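Local coordinates for protein probable glutamine synthetase (Pseudomonas aeruginosa, PDB 4HPP) that belongs to the glutamine synthetase family, pairing an N-terminal beta domain with a catalytic domain that holds magnesium and glutamic acid in the model, at residues R77-P82 and A86-Y91; G157-W162 and R210-Q215; L250-P253 and L259-L262; L303-R308 and L312-V317. One frame throughout, in Å; residues are numbered along the deposited sequence.

Contact 1 (R77-P82 and A86-Y91); sequences RVEQGP and APALDY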
loop_
_atom_site.group_PDB
_atom_site.type_symbol
_atom_site.label_atom_id
_atom_site.label_comp_id
_atom_site.label_asym_id
_atom_site.label_seq_id
_atom_site.Cartn_x
_atom_site.Cartn_y
_atom_site.Cartn_z
ATOM N N ARG A 77 6.523 35.055 -6.643
ATOM C CA ARG A 77 7.363 34.108 -5.932
ATOM C C ARG A 77 6.461 33.395 -4.965
ATOM O O ARG A 77 6.070 33.997 -3.967
ATOM C CB ARG A 77 8.426 34.835 -5.061
ATOM C CG ARG A 77 9.648 35.524 -5.682
ATOM C CD ARG A 77 10.818 35.104 -4.778
ATOM N NE ARG A 77 11.740 36.148 -4.266
ATOM C CZ ARG A 77 12.855 35.919 -3.532
ATOM N NH1 ARG A 77 13.247 34.676 -3.199
ATOM N NH2 ARG A 77 13.604 36.942 -3.112
ATOM N N VAL A 78 6.142 32.128 -5.217
ATOM C CA VAL A 78 5.442 31.311 -4.207
ATOM C C VAL A 78 6.450 30.258 -3.815
ATOM O O VAL A 78 6.756 29.344 -4.606
ATOM C CB VAL A 78 4.178 30.585 -4.756
ATOM C CG1 VAL A 78 3.522 29.717 -3.677
ATOM C CG2 VAL A 78 3.201 31.554 -5.498
ATOM N N GLU A 79 6.971 30.383 -2.592
ATOM C CA GLU A 79 8.053 29.530 -2.143
ATOM C C GLU A 79 7.509 28.206 -1.697
ATOM O O GLU A 79 8.144 27.172 -1.887
ATOM C CB GLU A 79 8.835 30.219 -1.023
ATOM C CG GLU A 79 9.397 31.580 -1.495
ATOM C CD GLU A 79 10.595 31.435 -2.453
ATOM O OE1 GLU A 79 11.227 30.363 -2.424
ATOM O OE2 GLU A 79 10.911 32.365 -3.256
ATOM N N GLN A 80 6.322 28.204 -1.108
ATOM C CA GLN A 80 5.829 26.930 -0.593
ATOM C C GLN A 80 4.381 26.708 -0.857
ATOM O O GLN A 80 3.565 27.622 -0.639
ATOM C CB GLN A 80 6.037 26.869 0.884
ATOM C CG GLN A 80 7.299 26.126 1.239
ATOM C CD GLN A 80 7.634 26.369 2.669
ATOM O OE1 GLN A 80 7.986 27.487 3.026
ATOM N NE2 GLN A 80 7.467 25.351 3.511
ATOM N N GLY A 81 4.049 25.502 -1.307
ATOM C CA GLY A 81 2.648 25.158 -1.485
ATOM C C GLY A 81 2.343 23.892 -0.729
ATOM O O GLY A 81 3.164 23.435 0.060
ATOM N N PRO A 82 1.182 23.291 -1.015
ATOM C CA PRO A 82 0.692 22.120 -0.318
ATOM C C PRO A 82 1.680 20.947 -0.256
ATOM O O PRO A 82 1.706 20.185 0.718
ATOM C CB PRO A 82 -0.559 21.742 -1.109
ATOM C CG PRO A 82 -0.827 22.874 -2.058
ATOM C CD PRO A 82 0.134 23.960 -1.786
ATOM N N ALA A 86 7.724 20.361 -3.673
ATOM C CA ALA A 86 7.468 20.930 -5.007
ATOM C C ALA A 86 8.296 22.177 -5.275
ATOM O O ALA A 86 8.673 22.880 -4.389
ATOM C CB ALA A 86 5.991 21.190 -5.244
ATOM N N PRO A 87 8.595 22.437 -6.524
ATOM C CA PRO A 87 9.489 23.556 -6.716
ATOM C C PRO A 87 8.752 24.866 -6.370
ATOM O O PRO A 87 7.526 24.946 -6.484
ATOM C CB PRO A 87 9.804 23.495 -8.227
ATOM C CG PRO A 87 9.267 22.126 -8.726
ATOM C CD PRO A 87 8.145 21.795 -7.792
ATOM N N ALA A 88 9.489 25.898 -5.938
ATOM C CA ALA A 88 8.863 27.185 -5.891
ATOM C C ALA A 88 8.203 27.422 -7.283
ATOM O O ALA A 88 8.578 26.799 -8.267
ATOM C CB ALA A 88 9.879 28.262 -5.566
ATOM N N LEU A 89 7.219 28.301 -7.319
ATOM C CA LEU A 89 6.728 28.900 -8.509
ATOM C C LEU A 89 7.343 30.252 -8.643
ATOM O O LEU A 89 7.046 31.139 -7.867
ATOM C CB LEU A 89 5.228 29.052 -8.364
ATOM C CG LEU A 89 4.505 29.553 -9.636
ATOM C CD1 LEU A 89 4.632 28.621 -10.847
ATOM C CD2 LEU A 89 3.035 29.815 -9.324
ATOM N N ASP A 90 8.188 30.439 -9.626
ATOM C CA ASP A 90 8.882 31.698 -9.762
ATOM C C ASP A 90 8.877 32.173 -11.181
ATOM O O ASP A 90 9.421 31.514 -12.047
ATOM C CB ASP A 90 10.312 31.527 -9.290
ATOM C CG ASP A 90 10.981 32.828 -9.005
ATOM O OD1 ASP A 90 10.508 33.901 -9.526
ATOM O OD2 ASP A 90 11.998 32.771 -8.245
ATOM N N TYR A 91 8.273 33.321 -11.442
ATOM C CA TYR A 91 8.214 33.821 -12.837
ATOM C C TYR A 91 7.888 35.302 -12.829
ATOM O O TYR A 91 7.391 35.813 -11.833
ATOM C CB TYR A 91 7.120 33.064 -13.679
ATOM C CG TYR A 91 5.741 33.356 -13.163
ATOM C CD1 TYR A 91 5.035 34.486 -13.571
ATOM C CD2 TYR A 91 5.141 32.512 -12.242
ATOM C CE1 TYR A 91 3.735 34.745 -13.075
ATOM C CE2 TYR A 91 3.854 32.744 -11.760
ATOM C CZ TYR A 91 3.159 33.878 -12.157
ATOM O OH TYR A 91 1.904 34.116 -11.611
#

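Contact 2 (G157-W162 and R210-Q215); sequences GQFPGW and REVARQ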
loop_
_atom_site.group_PDB
_atom_site.type_symbol
_atom_site.label_atom_id
_atom_site.label_comp_id
_atom_site.label_asym_id
_atom_site.label_seq_id
_atom_site.Cartn_x
_atom_site.Cartn_y
_atom_site.Cartn_z
ATOM N N GLY A 157 -11.144 20.570 1.963
ATOM C CA GLY A 157 -10.031 20.129 2.810
ATOM C C GLY A 157 -9.049 21.278 3.084
ATOM O O GLY A 157 -9.482 22.373 3.433
ATOM N N GLN A 158 -7.765 21.022 2.823
ATOM C CA GLN A 158 -6.660 22.029 2.999
ATOM C C GLN A 158 -6.462 23.016 1.804
ATOM O O GLN A 158 -5.572 23.905 1.846
ATOM C CB GLN A 158 -5.295 21.337 3.353
ATOM C CG GLN A 158 -5.288 20.560 4.673
ATOM C CD GLN A 158 -4.577 19.193 4.659
ATOM O OE1 GLN A 158 -3.538 19.003 4.017
ATOM N NE2 GLN A 158 -5.131 18.241 5.414
ATOM N N PHE A 159 -7.266 22.842 0.758
ATOM C CA PHE A 159 -7.097 23.609 -0.489
ATOM C C PHE A 159 -7.372 25.086 -0.272
ATOM O O PHE A 159 -6.504 25.904 -0.565
ATOM C CB PHE A 159 -7.958 23.067 -1.672
ATOM C CG PHE A 159 -7.870 23.925 -2.904
ATOM C CD1 PHE A 159 -6.751 23.833 -3.741
ATOM C CD2 PHE A 159 -8.868 24.854 -3.189
ATOM C CE1 PHE A 159 -6.630 24.653 -4.830
ATOM C CE2 PHE A 159 -8.749 25.680 -4.263
ATOM C CZ PHE A 159 -7.630 25.580 -5.090
ATOM N N PRO A 160 -8.537 25.459 0.286
ATOM C CA PRO A 160 -8.715 26.929 0.449
ATOM C C PRO A 160 -7.607 27.586 1.306
ATOM O O PRO A 160 -7.076 28.639 0.891
ATOM C CB PRO A 160 -10.052 27.044 1.174
ATOM C CG PRO A 160 -10.683 25.672 1.057
ATOM C CD PRO A 160 -9.516 24.732 1.098
ATOM N N GLY A 161 -7.268 26.981 2.466
ATOM C CA GLY A 161 -6.155 27.491 3.322
ATOM C C GLY A 161 -4.856 27.617 2.537
ATOM O O GLY A 161 -4.168 28.628 2.612
ATOM N N TRP A 162 -4.553 26.635 1.696
ATOM C CA TRP A 162 -3.305 26.668 0.899
ATOM C C TRP A 162 -3.432 27.545 -0.288
ATOM O O TRP A 162 -2.449 28.037 -0.821
ATOM C CB TRP A 162 -2.874 25.295 0.438
ATOM C CG TRP A 162 -1.945 24.670 1.417
ATOM C CD1 TRP A 162 -2.165 23.530 2.168
ATOM C CD2 TRP A 162 -0.600 25.129 1.801
ATOM N NE1 TRP A 162 -1.084 23.244 2.963
ATOM C CE2 TRP A 162 -0.110 24.177 2.799
ATOM C CE3 TRP A 162 0.211 26.214 1.448
ATOM C CZ2 TRP A 162 1.144 24.332 3.431
ATOM C CZ3 TRP A 162 1.463 26.341 2.062
ATOM C CH2 TRP A 162 1.911 25.423 3.034
ATOM N N ARG A 210 -4.377 27.036 -10.301
ATOM C CA ARG A 210 -3.880 25.862 -11.014
ATOM C C ARG A 210 -2.707 25.156 -10.272
ATOM O O ARG A 210 -2.784 23.944 -10.018
ATOM C CB ARG A 210 -3.517 26.207 -12.484
ATOM C CG ARG A 210 -4.733 26.322 -13.369
ATOM C CD ARG A 210 -4.538 27.257 -14.533
ATOM N NE ARG A 210 -5.801 27.541 -15.206
ATOM C CZ ARG A 210 -5.983 28.424 -16.203
ATOM N NH1 ARG A 210 -4.971 29.102 -16.699
ATOM N NH2 ARG A 210 -7.202 28.575 -16.754
ATOM N N GLU A 211 -1.638 25.892 -9.907
ATOM C CA GLU A 211 -0.483 25.263 -9.193
ATOM C C GLU A 211 -0.827 24.649 -7.806
ATOM O O GLU A 211 -0.376 23.578 -7.456
ATOM C CB GLU A 211 0.682 26.220 -9.116
ATOM C CG GLU A 211 1.892 25.716 -8.343
ATOM C CD GLU A 211 2.571 24.576 -9.022
ATOM O OE1 GLU A 211 3.437 23.909 -8.398
ATOM O OE2 GLU A 211 2.279 24.378 -10.190
ATOM N N VAL A 212 -1.689 25.273 -7.049
ATOM C CA VAL A 212 -2.054 24.712 -5.767
ATOM C C VAL A 212 -2.804 23.401 -6.056
ATOM O O VAL A 212 -2.397 22.334 -5.571
ATOM C CB VAL A 212 -2.860 25.767 -4.960
ATOM C CG1 VAL A 212 -3.382 25.209 -3.663
ATOM C CG2 VAL A 212 -1.983 26.977 -4.640
ATOM N N ALA A 213 -3.858 23.459 -6.900
ATOM C CA ALA A 213 -4.564 22.241 -7.287
ATOM C C ALA A 213 -3.578 21.152 -7.762
ATOM O O ALA A 213 -3.596 19.998 -7.305
ATOM C CB ALA A 213 -5.648 22.549 -8.347
ATOM N N ARG A 214 -2.637 21.531 -8.620
ATOM C CA ARG A 214 -1.672 20.524 -9.090
ATOM C C ARG A 214 -0.982 19.889 -7.881
ATOM O O ARG A 214 -0.858 18.670 -7.837
ATOM C CB ARG A 214 -0.653 21.124 -10.052
ATOM C CG ARG A 214 0.271 20.101 -10.707
ATOM C CD ARG A 214 1.421 20.807 -11.440
ATOM N NE ARG A 214 2.337 21.475 -10.518
ATOM C CZ ARG A 214 3.352 20.882 -9.893
ATOM N NH1 ARG A 214 3.613 19.592 -10.024
ATOM N NH2 ARG A 214 4.105 21.577 -9.082
ATOM N N GLN A 215 -0.594 20.711 -6.885
ATOM C CA GLN A 215 0.209 20.203 -5.783
ATOM C C GLN A 215 -0.555 19.204 -4.914
ATOM O O GLN A 215 0.066 18.403 -4.206
ATOM C CB GLN A 215 0.829 21.319 -4.948
ATOM C CG GLN A 215 1.901 22.054 -5.692
ATOM C CD GLN A 215 2.741 22.905 -4.784
ATOM O OE1 GLN A 215 2.805 22.666 -3.566
ATOM N NE2 GLN A 215 3.367 23.931 -5.358
#

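Contact 3 (L250-P253 and L259-L262); sequences LYEP and LSEL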
loop_
_atom_site.group_PDB
_atom_site.type_symbol
_atom_site.label_atom_id
_atom_site.label_comp_id
_atom_site.label_asym_id
_atom_site.label_seq_id
_atom_site.Cartn_x
_atom_site.Cartn_y
_atom_site.Cartn_z
ATOM N N LEU A 250 -15.556 58.593 -10.339
ATOM C CA LEU A 250 -16.734 57.943 -10.852
ATOM C C LEU A 250 -17.936 58.388 -10.043
ATOM O O LEU A 250 -19.072 58.312 -10.521
ATOM C CB LEU A 250 -16.606 56.429 -10.712
ATOM C CG LEU A 250 -16.064 55.657 -11.913
ATOM C CD1 LEU A 250 -16.428 54.187 -11.794
ATOM C CD2 LEU A 250 -16.601 56.214 -13.230
ATOM N N TYR A 251 -17.692 58.827 -8.809
ATOM C CA TYR A 251 -18.783 58.925 -7.835
ATOM C C TYR A 251 -19.098 60.313 -7.253
ATOM O O TYR A 251 -18.203 61.057 -6.846
ATOM C CB TYR A 251 -18.585 57.865 -6.760
ATOM C CG TYR A 251 -19.045 58.192 -5.357
ATOM C CD1 TYR A 251 -18.245 58.958 -4.497
ATOM C CD2 TYR A 251 -20.248 57.671 -4.859
ATOM C CE1 TYR A 251 -18.654 59.233 -3.197
ATOM C CE2 TYR A 251 -20.667 57.935 -3.566
ATOM C CZ TYR A 251 -19.859 58.715 -2.743
ATOM O OH TYR A 251 -20.260 58.985 -1.463
ATOM N N GLU A 252 -20.398 60.615 -7.228
ATOM C CA GLU A 252 -20.942 61.893 -6.791
ATOM C C GLU A 252 -22.294 61.729 -6.114
ATOM O O GLU A 252 -23.316 61.633 -6.811
ATOM C CB GLU A 252 -21.164 62.784 -7.993
ATOM C CG GLU A 252 -20.183 63.921 -8.156
ATOM C CD GLU A 252 -20.802 64.991 -9.018
ATOM O OE1 GLU A 252 -20.604 64.967 -10.256
ATOM O OE2 GLU A 252 -21.553 65.810 -8.456
ATOM N N PRO A 253 -22.320 61.747 -4.759
ATOM C CA PRO A 253 -23.597 61.585 -4.043
ATOM C C PRO A 253 -24.655 62.495 -4.650
ATOM O O PRO A 253 -24.305 63.513 -5.256
ATOM C CB PRO A 253 -23.277 62.055 -2.618
ATOM C CG PRO A 253 -21.798 61.929 -2.480
ATOM C CD PRO A 253 -21.209 62.113 -3.848
ATOM N N LEU A 259 -23.430 58.478 -9.487
ATOM C CA LEU A 259 -22.590 58.475 -10.678
ATOM C C LEU A 259 -22.233 59.901 -11.111
ATOM O O LEU A 259 -23.111 60.759 -11.153
ATOM C CB LEU A 259 -23.321 57.751 -11.823
ATOM C CG LEU A 259 -22.510 57.260 -13.018
ATOM C CD1 LEU A 259 -21.129 56.739 -12.621
ATOM C CD2 LEU A 259 -23.271 56.176 -13.771
ATOM N N SER A 260 -20.947 60.134 -11.406
ATOM C CA SER A 260 -20.424 61.366 -11.995
ATOM C C SER A 260 -20.870 61.563 -13.406
ATOM O O SER A 260 -21.175 60.597 -14.097
ATOM C CB SER A 260 -18.923 61.278 -12.071
ATOM O OG SER A 260 -18.343 62.062 -11.061
ATOM N N GLU A 261 -20.868 62.809 -13.867
ATOM C CA GLU A 261 -20.976 63.062 -15.304
ATOM C C GLU A 261 -19.878 62.275 -16.017
ATOM O O GLU A 261 -20.181 61.455 -16.894
ATOM C CB GLU A 261 -20.847 64.545 -15.626
ATOM C CG GLU A 261 -20.886 64.825 -17.121
ATOM C CD GLU A 261 -21.530 66.151 -17.454
ATOM O OE1 GLU A 261 -21.161 67.152 -16.792
ATOM O OE2 GLU A 261 -22.399 66.170 -18.368
ATOM N N LEU A 262 -18.619 62.510 -15.622
ATOM C CA LEU A 262 -17.528 61.626 -16.045
ATOM C C LEU A 262 -17.972 60.125 -16.064
ATOM O O LEU A 262 -17.991 59.462 -17.115
ATOM C CB LEU A 262 -16.273 61.823 -15.171
ATOM C CG LEU A 262 -15.094 60.870 -15.489
ATOM C CD1 LEU A 262 -14.496 61.110 -16.865
ATOM C CD2 LEU A 262 -13.997 60.951 -14.442
#

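Contact 4 (L303-R308 and L312-V317); sequences LGLRNR and LRICPV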
loop_
_atom_site.group_PDB
_atom_site.type_symbol
_atom_site.label_atom_id
_atom_site.label_comp_id
_atom_site.label_asym_id
_atom_site.label_seq_id
_atom_site.Cartn_x
_atom_site.Cartn_y
_atom_site.Cartn_z
ATOM N N LEU A 303 -27.633 48.792 -17.973
ATOM C CA LEU A 303 -26.996 49.078 -16.712
ATOM C C LEU A 303 -27.896 48.675 -15.526
ATOM O O LEU A 303 -29.134 48.541 -15.643
ATOM C CB LEU A 303 -26.637 50.558 -16.663
ATOM C CG LEU A 303 -25.856 51.149 -15.493
ATOM C CD1 LEU A 303 -24.410 51.327 -15.875
ATOM C CD2 LEU A 303 -26.459 52.516 -15.224
ATOM N N GLY A 304 -27.268 48.467 -14.378
ATOM C CA GLY A 304 -28.019 48.115 -13.197
ATOM C C GLY A 304 -27.445 48.755 -11.964
ATOM O O GLY A 304 -26.244 48.844 -11.807
ATOM N N LEU A 305 -28.308 49.231 -11.090
ATOM C CA LEU A 305 -27.894 49.477 -9.713
ATOM C C LEU A 305 -28.259 48.169 -9.022
ATOM O O LEU A 305 -27.613 47.714 -8.075
ATOM C CB LEU A 305 -28.703 50.666 -9.157
ATOM C CG LEU A 305 -28.426 51.346 -7.817
ATOM C CD1 LEU A 305 -26.963 51.711 -7.619
ATOM C CD2 LEU A 305 -29.285 52.595 -7.660
ATOM N N ARG A 306 -29.233 47.513 -9.650
ATOM C CA ARG A 306 -30.286 46.744 -9.010
ATOM C C ARG A 306 -30.086 45.253 -9.168
ATOM O O ARG A 306 -30.095 44.508 -8.188
ATOM C CB ARG A 306 -31.614 47.134 -9.682
ATOM C CG ARG A 306 -31.550 48.435 -10.503
ATOM C CD ARG A 306 -32.140 48.319 -11.913
ATOM N NE ARG A 306 -31.766 49.483 -12.716
ATOM C CZ ARG A 306 -32.180 49.747 -13.956
ATOM N NH1 ARG A 306 -33.025 48.932 -14.594
ATOM N NH2 ARG A 306 -31.741 50.849 -14.553
ATOM N N ASN A 307 -29.908 44.830 -10.414
ATOM C CA ASN A 307 -29.912 43.412 -10.763
ATOM C C ASN A 307 -28.679 42.938 -11.533
ATOM O O ASN A 307 -27.909 43.742 -12.075
ATOM C CB ASN A 307 -31.188 43.067 -11.546
ATOM C CG ASN A 307 -31.315 43.857 -12.841
ATOM O OD1 ASN A 307 -30.497 43.708 -13.742
ATOM N ND2 ASN A 307 -32.359 44.690 -12.946
ATOM N N ARG A 308 -28.513 41.621 -11.580
ATOM C CA ARG A 308 -27.419 41.000 -12.316
ATOM C C ARG A 308 -27.948 40.274 -13.556
ATOM O O ARG A 308 -27.529 39.169 -13.892
ATOM C CB ARG A 308 -26.663 40.042 -11.410
ATOM C CG ARG A 308 -26.146 40.692 -10.153
ATOM C CD ARG A 308 -25.857 39.658 -9.089
ATOM N NE ARG A 308 -25.722 40.318 -7.791
ATOM C CZ ARG A 308 -24.950 39.905 -6.790
ATOM N NH1 ARG A 308 -24.207 38.804 -6.904
ATOM N NH2 ARG A 308 -24.926 40.608 -5.666
ATOM N N LEU A 312 -23.538 45.761 -17.176
ATOM C CA LEU A 312 -22.651 46.673 -16.422
ATOM C C LEU A 312 -23.388 47.065 -15.181
ATOM O O LEU A 312 -24.531 47.503 -15.245
ATOM C CB LEU A 312 -22.315 47.910 -17.250
ATOM C CG LEU A 312 -21.091 48.770 -16.999
ATOM C CD1 LEU A 312 -19.807 48.002 -17.198
ATOM C CD2 LEU A 312 -21.073 49.952 -17.962
ATOM N N ARG A 313 -22.762 46.877 -14.029
ATOM C CA ARG A 313 -23.474 47.054 -12.772
ATOM C C ARG A 313 -22.733 48.001 -11.875
ATOM O O ARG A 313 -21.537 47.865 -11.664
ATOM C CB ARG A 313 -23.685 45.710 -12.074
ATOM C CG ARG A 313 -24.274 45.804 -10.664
ATOM C CD ARG A 313 -24.647 44.431 -10.122
ATOM N NE ARG A 313 -23.476 43.660 -9.681
ATOM C CZ ARG A 313 -22.960 43.678 -8.448
ATOM N NH1 ARG A 313 -21.894 42.932 -8.176
ATOM N NH2 ARG A 313 -23.498 44.434 -7.488
ATOM N N ILE A 314 -23.460 48.987 -11.382
ATOM C CA ILE A 314 -22.988 49.884 -10.345
ATOM C C ILE A 314 -22.996 49.154 -9.008
ATOM O O ILE A 314 -24.026 48.612 -8.599
ATOM C CB ILE A 314 -23.907 51.108 -10.236
ATOM C CG1 ILE A 314 -24.039 51.810 -11.601
ATOM C CG2 ILE A 314 -23.359 52.065 -9.195
ATOM C CD1 ILE A 314 -25.371 52.501 -11.818
ATOM N N CYS A 315 -21.839 49.125 -8.350
ATOM C CA CYS A 315 -21.670 48.472 -7.031
ATOM C C CYS A 315 -21.702 49.547 -5.967
ATOM O O CYS A 315 -20.648 50.165 -5.661
ATOM C CB CYS A 315 -20.340 47.691 -6.917
ATOM S SG CYS A 315 -20.099 46.385 -8.161
ATOM N N PRO A 316 -22.896 49.760 -5.383
ATOM C CA PRO A 316 -23.085 50.914 -4.529
ATOM C C PRO A 316 -22.216 50.760 -3.282
ATOM O O PRO A 316 -21.698 49.667 -3.004
ATOM C CB PRO A 316 -24.570 50.844 -4.174
ATOM C CG PRO A 316 -24.878 49.376 -4.171
ATOM C CD PRO A 316 -23.877 48.701 -5.089
ATOM N N VAL A 317 -22.037 51.853 -2.559
ATOM C CA VAL A 317 -21.240 51.821 -1.340
ATOM C C VAL A 317 -21.919 51.038 -0.172
ATOM O O VAL A 317 -23.135 50.829 -0.170
ATOM C CB VAL A 317 -20.823 53.252 -0.957
ATOM C CG1 VAL A 317 -19.761 53.748 -1.943
ATOM C CG2 VAL A 317 -22.045 54.172 -0.908
#

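Contact 1 (R77-P82 and A86-Y91)
Val78 and Leu89 pair at the loop end of an antiparallel beta hairpin, where strand 66-78 runs out and strand 89-97 begins within the mixed sheet of the glutamine synthetase N-terminal domain. They form a hydrogen-bonded pair: Val78 N reaches Leu89 O at 3.0 Å along an almost straight N-H...O line (172°), and Leu89 N returns a bond of 2.9 Å to Val78 O. The neighbouring pair, Arg77 with Asp90, is of the non-hydrogen-bonded kind, and past Val78 the chain leaves the strand.

Val78 and Leu89 share one face of the sheet, where their CB atoms come within 4.1 Å. Val78 also packs on Ala166 and Gln169 of helix 159-169, which lines this face. Arg77 and Asp90 occupy the other face. There Arg77 NH1 approaches Glu79 OE2 at 3.3 Å, from well above the carboxylate plane, in a salt bridge between residues of the same segment. Arg8 also pairs with both Glu79 and Asp90, and Arg75 with Asp90, so the two acids, whose near oxygens would otherwise probably repel, sit among arginines. Arg154 of the second subunit donates to the carbonyls of Pro87 and Ala88, placing the hairpin end at a subunit interface. The Glu79 chain bends at chi2 (-74°), which turns its carboxylate back over the second segment, and OE1 stops 4.0 Å from Ala88 CB.

Contact 2 (G157-W162 and R210-Q215)
Phe159, Trp162, Val212 and Ala213 meet through apolar packing, with no hydrogen bond between the segments. One branch of Val212 does most of the touching: CG1 lies 3.5 Å from Phe159 CE1, with Phe159 CD1 scarcely farther, and it also approaches Trp162 CB at 4.1 Å. This methyl is therefore held between the phenylalanine ring and the root of the tryptophan side chain. The other branch, CG2, faces the tryptophan backbone instead, 4.0 Å from Trp162 O. Phe159 carries CG anti to its own nitrogen (chi1 175°), which sends the ring across to helix 196-216. There its edge points at the backbone, with Ala213 N close to the ring plane and 3.7 Å from Phe159 CE1.

These are the first turn of helix 159-169 and the last turns of helix 196-216, two helices of the catalytic domain characteristic of glutamine synthetases. All four residues are buried. Pro82, from the N-terminal domain, packs on both Trp162 and Val212, so the junction of the helices also receives the loop that follows strand 66-78. On the far side of the first turn, Pro160 meets Leu9 of the third subunit.

A cluster of side-chain bonds lies within helix 196-216. Arg214 grips Glu211 side-on, NE to OE2 at 2.9 Å and NH2 to OE1, with both acceptors in the guanidinium plane. Gln215 NE2 reaches the anti side of Glu211 OE1 at 3.0 Å, opposite in sense to the syn approach of Arg214 NH2. The same oxygen forms a salt bridge with Arg154 of the second subunit.

Contact 3 (L250-P253 and L259-L262)
Tyr251 and Leu259 lie side by side in a single backbone bridge, their CA atoms 4.8 Å apart, and Ser260 N donates to Leu250 O at 2.8 Å. The bridge closes a short loop between strand 235-243 and helix 261-281 of the glutamine synthetase catalytic domain, with Ser260 at the N-cap position of the helix. The N-H of Ser260 points well at its acceptor (167°) but comes in above the carbonyl plane, 42° out of it. Leu259 CA adds a CA-H...O contact to the same oxygen at 3.5 Å.

Side chains gather round that carbonyl as well. Leu259 has CG anti to its backbone N (chi1 -162°), which brings the CD1 branch back to Leu250 O at 3.3 Å. Ser260 CB comes equally near, so this oxygen, bonded to one N-H, also has carbon atoms of Leu259 and Ser260 close by. The serine hydroxyl makes no capping bond to the helix and is hydrogen-bonded instead to Leu249 O, one residue before the first segment, which fastens the start of the helix to the incoming chain.

Tyr251 turns away from the second segment. Its ring has Pro253 CD over one face, 3.8 Å above the plane and offset toward the rim, and it also meets the ring of Tyr329, the planes inclined to each other. Leu259 packs on Tyr329 too, so that one tyrosine touches both residues of the bridge. At the exposed edge, Glu252 extends beyond CG alongside the serine, and its OE1 lies 3.8 Å from Ser260 OG.

Contact 4 (L303-R308 and L312-V317)
Arg313 projects from a short parallel pairing of strands 303-304 and 312-315, at the edge of the catalytic-domain sheet that carries the glutamic acid pocket. Its CB and CG pass along the Gly304 carbonyl, with Arg313 CG 3.8 Å from Gly304 O. Arg313 CD then lies 3.9 Å from Asn307 O and also near Arg308 CG. A bend at chi3 (76°) turns the guanidinium across the end of the Arg308 side chain, and NE approaches Arg308 CG at 4.0 Å. At the tip the two guanidinium groups stack, centres 4.6 Å apart and planes only 16° from parallel, while Cys315 SG lies over the opposite face of Arg313.

Acids partner both cations: Glu332 forms a salt bridge with Arg313 NH1, and Asp65 of the third subunit does so with Arg308 NH2. Arg308 belongs to the pocket and makes a weak hydrogen bond through NH1 to the bound glutamic acid; Arg313 thus backs a ligand-contacting residue.

Gly304 supplies both ends of the backbone link, its N donating to Leu312 O and its O accepting from Ile314 N at 2.8 Å. On the side of the sheet away from the arginines, Leu305 CD1 reaches Ile314 CG2 at 3.9 Å, and Leu303 CD2 touches Ile314 CD1 at 3.6 Å.

Along the chain the four contacts follow in series, none nested in or crossing another. Contact 1 closes the hairpin of the N-terminal domain across three residues. Contact 2 spans 47 residues of helix and strand to join two helices of the catalytic domain. The two touch: Gln215 OE1 accepts a hydrogen bond from Asp83 N, beside Pro82, tying the hairpin loop to helix 196-216. Contact 3 closes a five-residue loop ahead of helix 261-281, and contact 4 another of three residues beside the pocket; their nearest atoms are about 5 Å apart, and Leu312 packs on that same helix. Contacts 1 and 4 lie on opposite sides of the chain's centre.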